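Local coordinates for protein acyl-coenzyme A oxidase 3 (Yarrowia lipolytica, PDB 5YS9) that oxidises acyl-CoA substrates of various chain lengths to trans-2-enoyl-CoA with the help of FAD, passing electrons to oxygen to give hydrogen peroxide in peroxisomal fatty acid beta-oxidation, at residues A[31-36]-A[625-630]; A[321-326]-A[644-649]; A[487-492]-A[517-522]; A[564-569]-A[584-589]. One frame throughout, in Å; residues are numbered along the deposited sequence.

Contact 1. Residues A[31-36]-A[625-630]; sequences RAKVKF and EVRDQV
K33 meets R627, D628 and Q629 where the loop after helix 23-31 docks on the helical C-terminal region of the acyl-CoA oxidase fold; Q629 lies at the junction of helices 609-628 and 630-635, at the N-cap position of the latter. The extended chain of K33 runs past D628, CD lying 3.8 Å from OD1, and its ammonium stands over one face of the R627 guanidinium. E30 forms salt bridges with both, probably tempering their like charges; R627 also pairs with D347. Waters link K33 NZ to D628 OD1 and K33 O to D628 OD2. Glutamine suits its place because its amide can donate to one backbone group, K33 O, and accept from another, K35 N. Q629 NE2 reaches K33 O at 3.0 Å, from well above the carbonyl plane, and D628 OD2 at 3.1 Å, which probably keeps the amide from turning over. V34 ends a type I turn begun at R31, its CA 3.3 Å from Q629 OE1. K35 offers its backbone N to that oxygen, 2.6 Å away in the carbonyl plane and on a lone pair. F36 comes last, its CE2 3.6 Å from Q629 OE1, ring and amide planes 59° apart.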
loop_
_atom_site.group_PDB
_atom_site.type_symbol
_atom_site.label_atom_id
_atom_site.label_comp_id
_atom_site.label_asym_id
_atom_site.label_seq_id
_atom_site.Cartn_x
_atom_site.Cartn_y
_atom_site.Cartn_z
ATOM N N ARG A 31 3.555 30.219 -6.827
ATOM C CA ARG A 31 4.698 30.390 -7.696
ATOM C C ARG A 31 5.349 31.736 -7.426
ATOM O O ARG A 31 6.558 31.885 -7.481
ATOM C CB ARG A 31 4.301 30.223 -9.156
ATOM C CG ARG A 31 4.803 28.930 -9.758
ATOM C CD ARG A 31 4.025 28.494 -10.980
ATOM N NE ARG A 31 4.101 27.054 -11.149
ATOM C CZ ARG A 31 3.089 26.269 -11.478
ATOM N NH1 ARG A 31 3.284 24.976 -11.586
ATOM N NH2 ARG A 31 1.897 26.775 -11.702
ATOM N N ALA A 32 4.514 32.709 -7.118
ATOM C CA ALA A 32 4.927 34.067 -6.837
ATOM C C ALA A 32 5.843 34.198 -5.617
ATOM O O ALA A 32 6.562 35.167 -5.499
ATOM C CB ALA A 32 3.707 34.954 -6.683
ATOM N N LYS A 33 5.774 33.256 -4.692
ATOM C CA LYS A 33 6.621 33.286 -3.458
ATOM C C LYS A 33 8.063 32.793 -3.651
ATOM O O LYS A 33 8.942 33.074 -2.860
ATOM C CB LYS A 33 5.986 32.416 -2.364
ATOM C CG LYS A 33 4.560 32.823 -2.064
ATOM C CD LYS A 33 3.882 31.821 -1.173
ATOM C CE LYS A 33 2.539 32.345 -0.712
ATOM N NZ LYS A 33 1.928 31.277 0.114
ATOM N N VAL A 34 8.286 32.024 -4.699
ATOM C CA VAL A 34 9.517 31.275 -4.868
ATOM C C VAL A 34 10.727 32.214 -4.869
ATOM O O VAL A 34 10.738 33.176 -5.601
ATOM C CB VAL A 34 9.395 30.436 -6.156
ATOM C CG1 VAL A 34 10.743 30.009 -6.717
ATOM C CG2 VAL A 34 8.511 29.232 -5.866
ATOM N N LYS A 35 11.738 31.929 -4.047
ATOM C CA LYS A 35 12.877 32.866 -3.871
ATOM C C LYS A 35 14.111 32.513 -4.641
ATOM O O LYS A 35 15.000 33.319 -4.759
ATOM C CB LYS A 35 13.238 33.014 -2.403
ATOM C CG LYS A 35 12.360 34.043 -1.706
ATOM C CD LYS A 35 12.066 33.633 -0.272
ATOM C CE LYS A 35 12.289 34.763 0.700
ATOM N NZ LYS A 35 11.789 34.298 2.016
ATOM N N PHE A 36 14.145 31.327 -5.212
ATOM C CA PHE A 36 15.288 30.863 -5.976
ATOM C C PHE A 36 14.880 30.686 -7.427
ATOM O O PHE A 36 13.700 30.551 -7.735
ATOM C CB PHE A 36 15.850 29.557 -5.399
ATOM C CG PHE A 36 14.828 28.469 -5.203
ATOM C CD1 PHE A 36 14.565 27.562 -6.203
ATOM C CD2 PHE A 36 14.173 28.326 -3.984
ATOM C CE1 PHE A 36 13.655 26.534 -6.002
ATOM C CE2 PHE A 36 13.247 27.317 -3.789
ATOM C CZ PHE A 36 12.981 26.416 -4.798
ATOM N N GLU A 625 8.764 26.563 6.747
ATOM C CA GLU A 625 9.794 27.148 5.840
ATOM C C GLU A 625 9.809 26.507 4.456
ATOM O O GLU A 625 10.048 27.174 3.434
ATOM C CB GLU A 625 11.217 27.059 6.445
ATOM C CG GLU A 625 11.421 27.908 7.698
ATOM C CD GLU A 625 11.087 29.384 7.479
ATOM O OE1 GLU A 625 11.899 30.085 6.842
ATOM O OE2 GLU A 625 10.008 29.838 7.932
ATOM N N VAL A 626 9.564 25.204 4.448
ATOM C CA VAL A 626 9.491 24.425 3.245
ATOM C C VAL A 626 8.175 24.719 2.510
ATOM O O VAL A 626 8.184 24.988 1.288
ATOM C CB VAL A 626 9.742 22.944 3.565
ATOM C CG1 VAL A 626 9.352 22.032 2.421
ATOM C CG2 VAL A 626 11.220 22.770 3.886
ATOM N N ARG A 627 7.072 24.746 3.250
ATOM C CA ARG A 627 5.789 25.085 2.681
ATOM C C ARG A 627 5.742 26.373 1.885
ATOM O O ARG A 627 5.051 26.439 0.874
ATOM C CB ARG A 627 4.743 25.155 3.767
ATOM C CG ARG A 627 3.361 25.502 3.225
ATOM C CD ARG A 627 3.052 26.973 3.405
ATOM N NE ARG A 627 1.767 27.366 2.877
ATOM C CZ ARG A 627 1.533 27.617 1.590
ATOM N NH1 ARG A 627 0.330 28.017 1.221
ATOM N NH2 ARG A 627 2.494 27.472 0.662
ATOM N N ASP A 628 6.468 27.387 2.319
ATOM C CA ASP A 628 6.454 28.672 1.650
ATOM C C ASP A 628 6.971 28.548 0.231
ATOM O O ASP A 628 6.495 29.208 -0.666
ATOM C CB ASP A 628 7.273 29.689 2.428
ATOM C CG ASP A 628 7.096 31.091 1.916
ATOM O OD1 ASP A 628 5.990 31.623 2.034
ATOM O OD2 ASP A 628 8.054 31.668 1.394
ATOM N N GLN A 629 7.969 27.703 0.049
ATOM C CA GLN A 629 8.649 27.550 -1.218
ATOM C C GLN A 629 8.212 26.326 -2.004
ATOM O O GLN A 629 8.896 25.907 -2.911
ATOM C CB GLN A 629 10.162 27.513 -1.010
ATOM C CG GLN A 629 10.757 28.772 -0.410
ATOM C CD GLN A 629 10.706 29.956 -1.340
ATOM O OE1 GLN A 629 11.300 29.956 -2.399
ATOM N NE2 GLN A 629 9.997 30.972 -0.937
ATOM N N VAL A 630 7.076 25.750 -1.658
ATOM C CA VAL A 630 6.698 24.437 -2.159
ATOM C C VAL A 630 6.591 24.342 -3.675
ATOM O O VAL A 630 6.959 23.341 -4.252
ATOM C CB VAL A 630 5.378 23.969 -1.534
ATOM C CG1 VAL A 630 4.252 24.883 -1.944
ATOM C CG2 VAL A 630 5.076 22.541 -1.930
HETATM O O HOH W 1 2.986 30.815 2.701
HETATM O O HOH W 2 8.250 34.052 -0.216
#

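Contact 2. Residues A[321-326]-A[644-649]; sequences ITIALR and INAPIG
I644, at the end of helix 641-644, meets I323 and T322 of helix 300-330. Its CG2 lies 3.9 Å from CG1 of I323, the two chains sliding past one another in opposite directions, while its CD1 lies 4.0 Å from T322 CG2, these side chains crossing at about a right angle. The hydroxyl of T322 is turned to Q318 O in its own helix, and it is the methyl, CG2, that meets I644. The carbonyl of I644 is hydrogen-bonded to R319, which keeps a buried oxygen satisfied. After N645 has left the helical conformation with positive phi, A646 supplies a methyl 3.6 Å from I323 CD1; so small a side chain lets the loop come close. I648 meets the other branch of I323: with CG1 set between its backbone N and carbonyl carbon (chi1 64°), that atom comes to 3.9 Å from I323 CG2. G649 brings its bare CA to 4.0 Å from I323 CG1, where a CB would clash. Its carbonyl accepts R326 NH1 at 3.0 Å, near the edge of the guanidinium, while NH2 forms a salt bridge with D635. I323 is thus surrounded by I644, A646, I648 and G649 of one turning loop. With the side chain of I648 about 9 Å from a bound FAD, this is buried helix-to-loop packing of the acyl-CoA oxidase fold, joining its C-alpha1 and C-terminal regions and pinned by one arginine-to-carbonyl bond.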
loop_
_atom_site.group_PDB
_atom_site.type_symbol
_atom_site.label_atom_id
_atom_site.label_comp_id
_atom_site.label_asym_id
_atom_site.label_seq_id
_atom_site.Cartn_x
_atom_site.Cartn_y
_atom_site.Cartn_z
ATOM N N ILE A 321 4.398 13.059 -5.383
ATOM C CA ILE A 321 4.577 14.142 -4.454
ATOM C C ILE A 321 4.220 15.455 -5.120
ATOM O O ILE A 321 3.676 16.328 -4.487
ATOM C CB ILE A 321 5.971 14.151 -3.799
ATOM C CG1 ILE A 321 5.941 14.964 -2.521
ATOM C CG2 ILE A 321 7.015 14.740 -4.715
ATOM C CD1 ILE A 321 5.103 14.379 -1.424
ATOM N N THR A 322 4.559 15.603 -6.389
ATOM C CA THR A 322 4.116 16.768 -7.124
ATOM C C THR A 322 2.608 16.832 -7.312
ATOM O O THR A 322 2.011 17.861 -7.097
ATOM C CB THR A 322 4.829 16.916 -8.473
ATOM O OG1 THR A 322 6.228 16.987 -8.264
ATOM C CG2 THR A 322 4.407 18.164 -9.147
ATOM N N ILE A 323 1.984 15.722 -7.667
ATOM C CA ILE A 323 0.497 15.669 -7.759
ATOM C C ILE A 323 -0.159 16.105 -6.441
ATOM O O ILE A 323 -1.033 17.029 -6.433
ATOM C CB ILE A 323 -0.008 14.275 -8.186
ATOM C CG1 ILE A 323 0.343 14.040 -9.660
ATOM C CG2 ILE A 323 -1.515 14.133 -7.960
ATOM C CD1 ILE A 323 0.339 12.562 -10.017
ATOM N N ALA A 324 0.272 15.480 -5.339
ATOM C CA ALA A 324 -0.373 15.756 -4.017
ATOM C C ALA A 324 -0.194 17.173 -3.558
ATOM O O ALA A 324 -1.139 17.736 -3.015
ATOM C CB ALA A 324 0.119 14.824 -2.935
ATOM N N LEU A 325 1.002 17.735 -3.775
ATOM C CA LEU A 325 1.327 19.104 -3.325
ATOM C C LEU A 325 0.604 20.203 -4.101
ATOM O O LEU A 325 0.145 21.185 -3.513
ATOM C CB LEU A 325 2.842 19.342 -3.339
ATOM C CG LEU A 325 3.543 18.684 -2.141
ATOM C CD1 LEU A 325 5.062 18.734 -2.205
ATOM C CD2 LEU A 325 3.064 19.283 -0.821
ATOM N N ARG A 326 0.519 20.044 -5.414
ATOM C CA ARG A 326 -0.237 20.984 -6.241
ATOM C C ARG A 326 -1.706 20.947 -5.899
ATOM O O ARG A 326 -2.316 22.012 -5.709
ATOM C CB ARG A 326 -0.051 20.708 -7.734
ATOM C CG ARG A 326 1.279 21.195 -8.246
ATOM C CD ARG A 326 1.476 20.770 -9.678
ATOM N NE ARG A 326 2.842 21.087 -10.052
ATOM C CZ ARG A 326 3.411 20.880 -11.244
ATOM N NH1 ARG A 326 2.750 20.290 -12.227
ATOM N NH2 ARG A 326 4.691 21.239 -11.413
ATOM N N ILE A 644 3.352 13.774 -15.563
ATOM C CA ILE A 644 2.471 13.843 -14.429
ATOM C C ILE A 644 1.308 12.893 -14.604
ATOM O O ILE A 644 0.938 12.196 -13.686
ATOM C CB ILE A 644 1.956 15.285 -14.258
ATOM C CG1 ILE A 644 3.104 16.200 -13.846
ATOM C CG2 ILE A 644 0.814 15.363 -13.264
ATOM C CD1 ILE A 644 3.492 16.077 -12.403
ATOM N N ASN A 645 0.720 12.909 -15.791
ATOM C CA ASN A 645 -0.312 11.973 -16.193
ATOM C C ASN A 645 -1.441 11.877 -15.184
ATOM O O ASN A 645 -1.937 10.801 -14.912
ATOM C CB ASN A 645 0.263 10.602 -16.524
ATOM C CG ASN A 645 -0.600 9.822 -17.496
ATOM O OD1 ASN A 645 -0.442 8.636 -17.641
ATOM N ND2 ASN A 645 -1.507 10.493 -18.160
ATOM N N ALA A 646 -1.802 13.007 -14.604
ATOM C CA ALA A 646 -2.929 13.094 -13.705
ATOM C C ALA A 646 -3.508 14.490 -13.806
ATOM O O ALA A 646 -2.775 15.451 -13.700
ATOM C CB ALA A 646 -2.490 12.787 -12.294
ATOM N N PRO A 647 -4.812 14.625 -13.953
ATOM C CA PRO A 647 -5.428 15.938 -14.133
ATOM C C PRO A 647 -5.257 16.894 -12.965
ATOM O O PRO A 647 -5.064 18.068 -13.173
ATOM C CB PRO A 647 -6.907 15.618 -14.308
ATOM C CG PRO A 647 -7.046 14.159 -14.198
ATOM C CD PRO A 647 -5.706 13.544 -14.357
ATOM N N ILE A 648 -5.358 16.390 -11.754
ATOM C CA ILE A 648 -5.234 17.209 -10.563
ATOM C C ILE A 648 -3.807 17.709 -10.334
ATOM O O ILE A 648 -3.586 18.632 -9.584
ATOM C CB ILE A 648 -5.836 16.512 -9.324
ATOM C CG1 ILE A 648 -5.073 15.245 -8.974
ATOM C CG2 ILE A 648 -7.302 16.194 -9.561
ATOM C CD1 ILE A 648 -5.524 14.608 -7.690
ATOM N N GLY A 649 -2.842 17.056 -10.963
ATOM C CA GLY A 649 -1.450 17.446 -10.893
ATOM C C GLY A 649 -0.851 18.296 -12.006
ATOM O O GLY A 649 0.345 18.486 -12.040
#

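Contact 3. Residues A[487-492]-A[517-522]; sequences GYLANK and VANGAI
The hydroxyl of Y488 is hydrogen-bonded to ND1 of H557 on helix 547-573, and on its way there it passes two apolar side chains of helix 507-534: OH lies 3.3 Å from I522 CD1 and 3.5 Å from A518 CB. Tyrosine suits this place because its flat ring can lie against A518 and I522 while its hydroxyl reaches a histidine of helix 547-573. Its CG sits between the backbone N and the carbonyl carbon (chi1 71°), which swings the ring out of the 3-10 turn 487-489 toward helix 507-534. There the edge of the ring faces the backbone, CE1 standing 3.6 Å from N519 N, and A518, with no more than a methyl, lets the ring come near. A phenylalanine here would probably keep much of the ring packing but leave H557 ND1 without its tyrosine partner. Next in the turn, L489 puts CD1 3.9 Å from I522 CD1, the two chains crossing at about a right angle, so that I522 is met by both residues. Helix 507-534 thereby comes back against the loop that precedes it, a 3-10 turn packed against a helix in the helical C-terminal region of the acyl-CoA oxidase fold.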
loop_
_atom_site.group_PDB
_atom_site.type_symbol
_atom_site.label_atom_id
_atom_site.label_comp_id
_atom_site.label_asym_id
_atom_site.label_seq_id
_atom_site.Cartn_x
_atom_site.Cartn_y
_atom_site.Cartn_z
ATOM N N GLY A 487 32.753 3.789 8.526
ATOM C CA GLY A 487 33.854 4.403 9.320
ATOM C C GLY A 487 33.459 4.939 10.690
ATOM O O GLY A 487 34.256 4.898 11.636
ATOM N N TYR A 488 32.217 5.421 10.812
ATOM C CA TYR A 488 31.680 5.923 12.096
ATOM C C TYR A 488 31.710 4.856 13.247
ATOM O O TYR A 488 31.627 5.193 14.431
ATOM C CB TYR A 488 30.245 6.524 11.877
ATOM C CG TYR A 488 29.205 5.479 11.590
ATOM C CD1 TYR A 488 28.561 4.825 12.633
ATOM C CD2 TYR A 488 28.895 5.094 10.260
ATOM C CE1 TYR A 488 27.642 3.812 12.396
ATOM C CE2 TYR A 488 27.958 4.080 10.001
ATOM C CZ TYR A 488 27.331 3.436 11.076
ATOM O OH TYR A 488 26.404 2.438 10.863
ATOM N N LEU A 489 31.793 3.574 12.889
ATOM C CA LEU A 489 31.980 2.460 13.855
ATOM C C LEU A 489 33.335 2.492 14.629
ATOM O O LEU A 489 33.477 1.827 15.675
ATOM C CB LEU A 489 31.838 1.121 13.121
ATOM C CG LEU A 489 30.568 0.271 13.226
ATOM C CD1 LEU A 489 29.304 1.082 13.468
ATOM C CD2 LEU A 489 30.429 -0.611 11.997
ATOM N N ALA A 490 34.311 3.229 14.068
ATOM C CA ALA A 490 35.624 3.493 14.663
ATOM C C ALA A 490 35.637 4.746 15.521
ATOM O O ALA A 490 36.579 4.969 16.263
ATOM C CB ALA A 490 36.662 3.640 13.557
ATOM N N ASN A 491 34.600 5.562 15.421
ATOM C CA ASN A 491 34.545 6.808 16.144
ATOM C C ASN A 491 34.052 6.650 17.597
ATOM O O ASN A 491 32.842 6.557 17.874
ATOM C CB ASN A 491 33.657 7.777 15.371
ATOM C CG ASN A 491 33.784 9.197 15.856
ATOM O OD1 ASN A 491 34.370 9.465 16.917
ATOM N ND2 ASN A 491 33.235 10.115 15.084
ATOM N N LYS A 492 35.006 6.706 18.520
ATOM C CA LYS A 492 34.771 6.394 19.935
ATOM C C LYS A 492 34.359 7.634 20.752
ATOM O O LYS A 492 34.019 7.520 21.932
ATOM C CB LYS A 492 36.007 5.753 20.562
ATOM C CG LYS A 492 36.819 4.789 19.693
ATOM C CD LYS A 492 36.012 3.722 18.980
ATOM C CE LYS A 492 35.200 2.844 19.903
ATOM N NZ LYS A 492 34.633 1.747 19.063
ATOM N N VAL A 517 23.247 6.646 17.128
ATOM C CA VAL A 517 22.244 5.595 17.258
ATOM C C VAL A 517 22.565 4.371 16.349
ATOM O O VAL A 517 22.305 3.253 16.749
ATOM C CB VAL A 517 20.794 6.141 17.064
ATOM C CG1 VAL A 517 20.505 7.225 18.107
ATOM C CG2 VAL A 517 20.561 6.675 15.647
ATOM N N ALA A 518 23.154 4.597 15.168
ATOM C CA ALA A 518 23.628 3.514 14.298
ATOM C C ALA A 518 24.715 2.719 14.970
ATOM O O ALA A 518 24.612 1.500 15.106
ATOM C CB ALA A 518 24.158 4.066 12.979
ATOM N N ASN A 519 25.746 3.427 15.424
ATOM C CA ASN A 519 26.841 2.789 16.146
ATOM C C ASN A 519 26.363 2.051 17.400
ATOM O O ASN A 519 26.733 0.896 17.644
ATOM C CB ASN A 519 27.914 3.811 16.473
ATOM C CG ASN A 519 29.027 3.211 17.293
ATOM O OD1 ASN A 519 29.056 3.446 18.486
ATOM N ND2 ASN A 519 29.883 2.361 16.688
ATOM N N GLY A 520 25.483 2.684 18.158
ATOM C CA GLY A 520 24.936 2.085 19.363
ATOM C C GLY A 520 24.326 0.757 19.077
ATOM O O GLY A 520 24.702 -0.238 19.655
ATOM N N ALA A 521 23.415 0.735 18.129
ATOM C CA ALA A 521 22.683 -0.466 17.830
ATOM C C ALA A 521 23.622 -1.572 17.338
ATOM O O ALA A 521 23.505 -2.720 17.766
ATOM C CB ALA A 521 21.616 -0.158 16.793
ATOM N N ILE A 522 24.563 -1.215 16.469
ATOM C CA ILE A 522 25.513 -2.195 15.908
ATOM C C ILE A 522 26.531 -2.737 16.934
ATOM O O ILE A 522 26.799 -3.948 16.972
ATOM C CB ILE A 522 26.282 -1.597 14.707
ATOM C CG1 ILE A 522 25.308 -1.342 13.570
ATOM C CG2 ILE A 522 27.437 -2.520 14.250
ATOM C CD1 ILE A 522 25.833 -0.433 12.485
#

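Contact 4. Residues A[564-569]-A[584-589]; sequences TAFYER and NLANLF
F566, Y567 and A586 carry the join between two antiparallel helices, whose axes in this region pass 10.1 Å apart with an angle of 165° between their directions. A586 lies between the two rings. Its methyl points at the facing helix and lies 3.9 Å from the centroid of the F566 ring, almost straight above the face, a CH-pi contact; the same CB is 3.3 Å from CE1 of Y567. Alanine suits the place, since a larger group would have to push between two rings. F566 holds its ring across A586 because chi1, at -151°, carries CG to the far side of CA from the backbone N. Its CZ reaches L585 CB at 3.9 Å, and near the plane of the ring its rim meets F589, CD2 to CD2 4.4 Å. Y567 goes past A586 and ends in a polar contact: its OH donates to N587 OD1 at 2.6 Å, tilted 28° from the carbonyl plane. N587 is itself fixed by its ND2, which bonds to Y622 OH and to the carbonyl of K505, so the buried amide has partners for both its oxygen and its nitrogen. A leucine in place of Y567 would probably strand N587 OD1 without its donor and open a gap beside A586. The two helices, 547-573 and 579-596, form a helical hairpin set among others: F566 and L585 rest on helix 349-385, Y567 packs on P507, L510 and I511 of helix 507-534, and L588 leans on helix 609-628.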
loop_
_atom_site.group_PDB
_atom_site.type_symbol
_atom_site.label_atom_id
_atom_site.label_comp_id
_atom_site.label_asym_id
_atom_site.label_seq_id
_atom_site.Cartn_x
_atom_site.Cartn_y
_atom_site.Cartn_z
ATOM N N THR A 564 23.337 11.623 5.720
ATOM C CA THR A 564 24.695 11.979 5.359
ATOM C C THR A 564 24.799 12.383 3.904
ATOM O O THR A 564 25.320 13.456 3.590
ATOM C CB THR A 564 25.631 10.836 5.758
ATOM O OG1 THR A 564 25.810 10.966 7.160
ATOM C CG2 THR A 564 26.956 10.912 5.106
ATOM N N ALA A 565 24.250 11.562 3.020
ATOM C CA ALA A 565 24.328 11.859 1.588
ATOM C C ALA A 565 23.623 13.151 1.204
ATOM O O ALA A 565 24.134 13.894 0.355
ATOM C CB ALA A 565 23.809 10.701 0.770
ATOM N N PHE A 566 22.485 13.452 1.836
ATOM C CA PHE A 566 21.824 14.732 1.572
ATOM C C PHE A 566 22.759 15.929 1.878
ATOM O O PHE A 566 23.036 16.752 1.010
ATOM C CB PHE A 566 20.506 14.829 2.371
ATOM C CG PHE A 566 19.422 15.687 1.728
ATOM C CD1 PHE A 566 19.681 16.611 0.707
ATOM C CD2 PHE A 566 18.121 15.598 2.206
ATOM C CE1 PHE A 566 18.658 17.405 0.176
ATOM C CE2 PHE A 566 17.095 16.391 1.676
ATOM C CZ PHE A 566 17.367 17.296 0.675
ATOM N N TYR A 567 23.278 15.985 3.102
ATOM C CA TYR A 567 24.181 17.087 3.527
ATOM C C TYR A 567 25.485 17.181 2.717
ATOM O O TYR A 567 25.853 18.269 2.248
ATOM C CB TYR A 567 24.457 16.974 5.027
ATOM C CG TYR A 567 23.255 17.321 5.898
ATOM C CD1 TYR A 567 22.570 18.523 5.734
ATOM C CD2 TYR A 567 22.804 16.453 6.914
ATOM C CE1 TYR A 567 21.483 18.858 6.543
ATOM C CE2 TYR A 567 21.713 16.786 7.736
ATOM C CZ TYR A 567 21.059 17.986 7.534
ATOM O OH TYR A 567 20.010 18.353 8.337
ATOM N N GLU A 568 26.124 16.025 2.495
ATOM C CA GLU A 568 27.377 15.943 1.716
ATOM C C GLU A 568 27.220 16.482 0.317
ATOM O O GLU A 568 28.121 17.135 -0.198
ATOM C CB GLU A 568 27.952 14.499 1.651
ATOM C CG GLU A 568 29.221 14.252 2.488
ATOM C CD GLU A 568 29.184 12.996 3.386
ATOM O OE1 GLU A 568 29.162 13.180 4.634
ATOM O OE2 GLU A 568 29.191 11.836 2.870
ATOM N N ARG A 569 26.089 16.196 -0.314
ATOM C CA ARG A 569 25.857 16.606 -1.711
ATOM C C ARG A 569 25.523 18.093 -1.783
ATOM O O ARG A 569 25.864 18.745 -2.760
ATOM C CB ARG A 569 24.731 15.775 -2.390
ATOM C CG ARG A 569 25.003 14.277 -2.622
ATOM C CD ARG A 569 26.114 13.931 -3.623
ATOM N NE ARG A 569 26.117 14.777 -4.819
ATOM C CZ ARG A 569 27.177 15.412 -5.332
ATOM N NH1 ARG A 569 28.398 15.304 -4.809
ATOM N NH2 ARG A 569 27.009 16.161 -6.413
ATOM N N ASN A 584 17.114 23.647 4.478
ATOM C CA ASN A 584 15.768 23.655 5.023
ATOM C C ASN A 584 15.087 22.318 4.745
ATOM O O ASN A 584 14.516 21.745 5.633
ATOM C CB ASN A 584 14.922 24.802 4.399
ATOM C CG ASN A 584 15.092 26.157 5.091
ATOM O OD1 ASN A 584 14.665 27.150 4.528
ATOM N ND2 ASN A 584 15.664 26.206 6.297
ATOM N N LEU A 585 15.139 21.848 3.504
ATOM C CA LEU A 585 14.645 20.508 3.162
ATOM C C LEU A 585 15.338 19.440 3.981
ATOM O O LEU A 585 14.663 18.604 4.590
ATOM C CB LEU A 585 14.874 20.154 1.681
ATOM C CG LEU A 585 13.727 20.277 0.684
ATOM C CD1 LEU A 585 14.100 19.513 -0.587
ATOM C CD2 LEU A 585 12.402 19.761 1.245
ATOM N N ALA A 586 16.684 19.482 3.958
ATOM C CA ALA A 586 17.533 18.471 4.631
ATOM C C ALA A 586 17.258 18.402 6.139
ATOM O O ALA A 586 17.071 17.321 6.704
ATOM C CB ALA A 586 19.007 18.735 4.360
ATOM N N ASN A 587 17.162 19.562 6.766
ATOM C CA ASN A 587 16.833 19.621 8.209
ATOM C C ASN A 587 15.501 19.041 8.523
ATOM O O ASN A 587 15.380 18.358 9.529
ATOM C CB ASN A 587 16.909 21.048 8.756
ATOM C CG ASN A 587 18.340 21.518 8.953
ATOM O OD1 ASN A 587 19.305 20.889 8.496
ATOM N ND2 ASN A 587 18.479 22.607 9.664
ATOM N N LEU A 588 14.512 19.286 7.654
ATOM C CA LEU A 588 13.157 18.709 7.825
ATOM C C LEU A 588 13.255 17.204 7.716
ATOM O O LEU A 588 12.820 16.492 8.615
ATOM C CB LEU A 588 12.162 19.272 6.808
ATOM C CG LEU A 588 10.702 18.802 6.900
ATOM C CD1 LEU A 588 10.085 18.883 8.327
ATOM C CD2 LEU A 588 9.870 19.593 5.908
ATOM N N PHE A 589 13.912 16.714 6.663
ATOM C CA PHE A 589 14.119 15.284 6.546
ATOM C C PHE A 589 14.685 14.718 7.852
ATOM O O PHE A 589 14.108 13.798 8.459
ATOM C CB PHE A 589 15.023 14.941 5.352
ATOM C CG PHE A 589 15.322 13.485 5.236
ATOM C CD1 PHE A 589 14.294 12.569 5.011
ATOM C CD2 PHE A 589 16.620 13.003 5.418
ATOM C CE1 PHE A 589 14.566 11.195 4.953
ATOM C CE2 PHE A 589 16.894 11.636 5.336
ATOM C CZ PHE A 589 15.869 10.737 5.093
#

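Overall arrangement
Two long loops and two short ones organise these contacts. Residues 31-36, near the N terminus, open contact 1, and 321-326 opens contact 2 before the first has closed. Contacts 3 and 4 then close in series, both within the two long spans: first helix 507-534 packs back on the loop before it, then helices 547-573 and 579-596 pair. Contact 1 closes at 625-630 and contact 2 only at 644-649, so the two cross. They also touch, V630 packing on L325, and V626 packs on L585 and L588 of contact 4. The N-terminal loop, helix 300-330 and the C-terminal helices are thus tied together, with contact 3 about 37 Å from contact 1 between centres.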